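Local coordinates for nitrate transport protein (Parabacteroides distasonis, PDB 3HN0) that probably serves as the substrate-binding component of an ABC transporter, possibly for nitrate or a related small molecule, at residues A[56-62]-A[183-189]. Sequence-based numbering, arbitrary orientation. Where two conformers were deposited one is given.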
loop_
_atom_site.group_PDB
_atom_site.type_symbol
_atom_site.label_atom_id
_atom_site.label_comp_id
_atom_site.label_asym_id
_atom_site.label_seq_id
_atom_site.Cartn_x
_atom_site.Cartn_y
_atom_site.Cartn_z
ATOM N N ASP A 56 19.495 -17.495 -15.994
ATOM C CA ASP A 56 20.288 -16.835 -14.958
ATOM C C ASP A 56 19.382 -16.094 -13.953
ATOM O O ASP A 56 19.669 -16.056 -12.779
ATOM C CB ASP A 56 21.259 -15.843 -15.602
ATOM C CG ASP A 56 22.286 -16.541 -16.511
ATOM O OD1 ASP A 56 22.846 -17.552 -16.009
ATOM O OD2 ASP A 56 22.493 -16.135 -17.703
ATOM N N ILE A 57 18.317 -15.490 -14.472
ATOM C CA ILE A 57 17.350 -14.702 -13.699
ATOM C C ILE A 57 15.984 -15.170 -14.176
ATOM O O ILE A 57 15.809 -15.467 -15.373
ATOM C CB ILE A 57 17.513 -13.205 -14.057
ATOM C CG1 ILE A 57 18.950 -12.750 -13.665
ATOM C CG2 ILE A 57 16.363 -12.378 -13.441
ATOM C CD1 ILE A 57 19.399 -11.403 -14.173
ATOM N N ALA A 58 15.009 -15.258 -13.276
ATOM C CA ALA A 58 13.687 -15.690 -13.693
ATOM C C ALA A 58 12.670 -14.882 -12.954
ATOM O O ALA A 58 12.921 -14.489 -11.821
ATOM C CB ALA A 58 13.477 -17.189 -13.404
ATOM N N VAL A 59 11.498 -14.694 -13.550
ATOM C CA VAL A 59 10.463 -13.930 -12.927
ATOM C C VAL A 59 9.231 -14.838 -12.877
ATOM O O VAL A 59 8.750 -15.263 -13.944
ATOM C CB VAL A 59 10.183 -12.642 -13.763
ATOM C CG1 VAL A 59 9.196 -11.746 -13.015
ATOM C CG2 VAL A 59 11.510 -11.888 -14.075
ATOM N N LEU A 60 8.757 -15.166 -11.659
ATOM C CA LEU A 60 7.692 -16.147 -11.447
ATOM C C LEU A 60 7.047 -15.874 -10.112
ATOM O O LEU A 60 7.518 -15.031 -9.322
ATOM C CB LEU A 60 8.205 -17.607 -11.530
ATOM C CG LEU A 60 9.052 -18.166 -10.353
ATOM C CD1 LEU A 60 9.521 -19.530 -10.731
ATOM C CD2 LEU A 60 10.271 -17.315 -9.996
ATOM N N PRO A 61 5.963 -16.585 -9.833
ATOM C CA PRO A 61 5.221 -16.221 -8.644
ATOM C C PRO A 61 6.085 -16.375 -7.399
ATOM O O PRO A 61 6.935 -17.296 -7.311
ATOM C CB PRO A 61 4.075 -17.215 -8.635
ATOM C CG PRO A 61 3.817 -17.476 -10.091
ATOM C CD PRO A 61 5.218 -17.563 -10.650
HETATM N N MSE A 62 5.882 -15.440 -6.471
HETATM C CA MSE A 62 6.593 -15.466 -5.192
HETATM C C MSE A 62 6.429 -16.808 -4.477
HETATM O O MSE A 62 7.394 -17.308 -3.872
HETATM C CB MSE A 62 6.124 -14.306 -4.292
HETATM C CG MSE A 62 6.831 -14.107 -3.020
HETATM SE SE MSE A 62 8.675 -13.694 -3.138
HETATM C CE MSE A 62 8.401 -11.908 -3.834
ATOM N N GLN A 183 3.678 -10.348 -4.784
ATOM C CA GLN A 183 3.213 -11.651 -5.332
ATOM C C GLN A 183 4.088 -12.190 -6.430
ATOM O O GLN A 183 3.931 -13.337 -6.792
ATOM C CB GLN A 183 1.791 -11.588 -5.956
ATOM C CG GLN A 183 0.836 -10.789 -5.257
ATOM C CD GLN A 183 -0.513 -10.891 -5.846
ATOM O OE1 GLN A 183 -0.881 -11.928 -6.436
ATOM N NE2 GLN A 183 -1.274 -9.827 -5.709
ATOM N N THR A 184 4.983 -11.355 -6.968
ATOM C CA THR A 184 5.824 -11.709 -8.079
ATOM C C THR A 184 7.296 -11.555 -7.705
ATOM O O THR A 184 7.677 -10.552 -7.075
ATOM C CB THR A 184 5.525 -10.817 -9.263
ATOM O OG1 THR A 184 4.137 -10.924 -9.600
ATOM C CG2 THR A 184 6.409 -11.192 -10.456
ATOM N N ALA A 185 8.082 -12.574 -8.017
ATOM C CA ALA A 185 9.473 -12.641 -7.650
ATOM C C ALA A 185 10.366 -12.563 -8.860
ATOM O O ALA A 185 10.145 -13.258 -9.881
ATOM C CB ALA A 185 9.810 -13.973 -6.934
ATOM N N VAL A 186 11.391 -11.738 -8.724
ATOM C CA VAL A 186 12.569 -11.828 -9.593
ATOM C C VAL A 186 13.597 -12.586 -8.792
ATOM O O VAL A 186 14.069 -12.088 -7.756
ATOM C CB VAL A 186 13.106 -10.441 -10.003
ATOM C CG1 VAL A 186 14.357 -10.583 -10.878
ATOM C CG2 VAL A 186 12.028 -9.601 -10.708
ATOM N N VAL A 187 14.005 -13.750 -9.288
ATOM C CA VAL A 187 15.005 -14.574 -8.612
ATOM C C VAL A 187 16.257 -14.709 -9.470
ATOM O O VAL A 187 16.190 -14.541 -10.693
ATOM C CB VAL A 187 14.437 -15.974 -8.264
ATOM C CG1 VAL A 187 13.159 -15.788 -7.360
ATOM C CG2 VAL A 187 14.203 -16.856 -9.509
ATOM N N TYR A 188 17.388 -15.012 -8.827
ATOM C CA TYR A 188 18.655 -15.078 -9.515
ATOM C C TYR A 188 19.514 -16.188 -8.941
ATOM O O TYR A 188 19.357 -16.604 -7.771
ATOM C CB TYR A 188 19.369 -13.718 -9.455
ATOM C CG TYR A 188 19.805 -13.262 -8.110
ATOM C CD1 TYR A 188 18.947 -12.572 -7.263
ATOM C CD2 TYR A 188 21.096 -13.552 -7.625
ATOM C CE1 TYR A 188 19.323 -12.188 -6.029
ATOM C CE2 TYR A 188 21.478 -13.130 -6.392
ATOM C CZ TYR A 188 20.620 -12.423 -5.593
ATOM O OH TYR A 188 20.998 -12.026 -4.301
ATOM N N THR A 189 20.439 -16.623 -9.771
ATOM C CA THR A 189 21.331 -17.724 -9.411
ATOM C C THR A 189 22.648 -17.156 -8.900
ATOM O O THR A 189 22.921 -15.977 -8.983
ATOM C CB THR A 189 21.591 -18.621 -10.639
ATOM O OG1 THR A 189 22.043 -17.798 -11.685
ATOM C CG2 THR A 189 20.340 -19.411 -11.109
HETATM O O HOH W 1 23.308 -18.674 -13.922
#
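A58 and V187 form a reciprocal antiparallel pair: V187 N reaches A58 O at 2.9 Å, almost straight at 174°, and A58 N returns a bond to V187 O. The next hydrogen-bonded pair, L60 with A185, repeats the pattern, its shorter bond being A185 N to L60 O at 2.8 Å. Past the last bridge, P61 with T184, where the proline ring nitrogen carries no hydrogen, M62 N still bonds Q183 O (2.9 Å), the donor standing well above the carbonyl plane as the chain enters helix 62-70. On one face the CG2 methyl of V187 lies 4.0 Å from A58 CB. The other face joins I57 CG2 to V186 CG1 at 3.7 Å, while V59, in one of two conformers, runs side by side with V186. Selenomethionine M62, bent at chi2 (62°) and chi3 (71°), folds back to set SE 4.0 Å from A185 CB, where its side chain also touches V254, F257 and L258 of helix 251-264. At the opposite end T189 N bonds D56 O, and D56 OD2 is held by K8 N. Strands 6-12 and 76-82 flank the pair, placing it inside the mixed sheet of one lobe, as in two-lobed periplasmic binding proteins. Paired amides and aliphatic faces thus join strand 184-188 to strand 57-61, far apart in sequence, in the sheet interior, though T184 O remains buried without a polar partner.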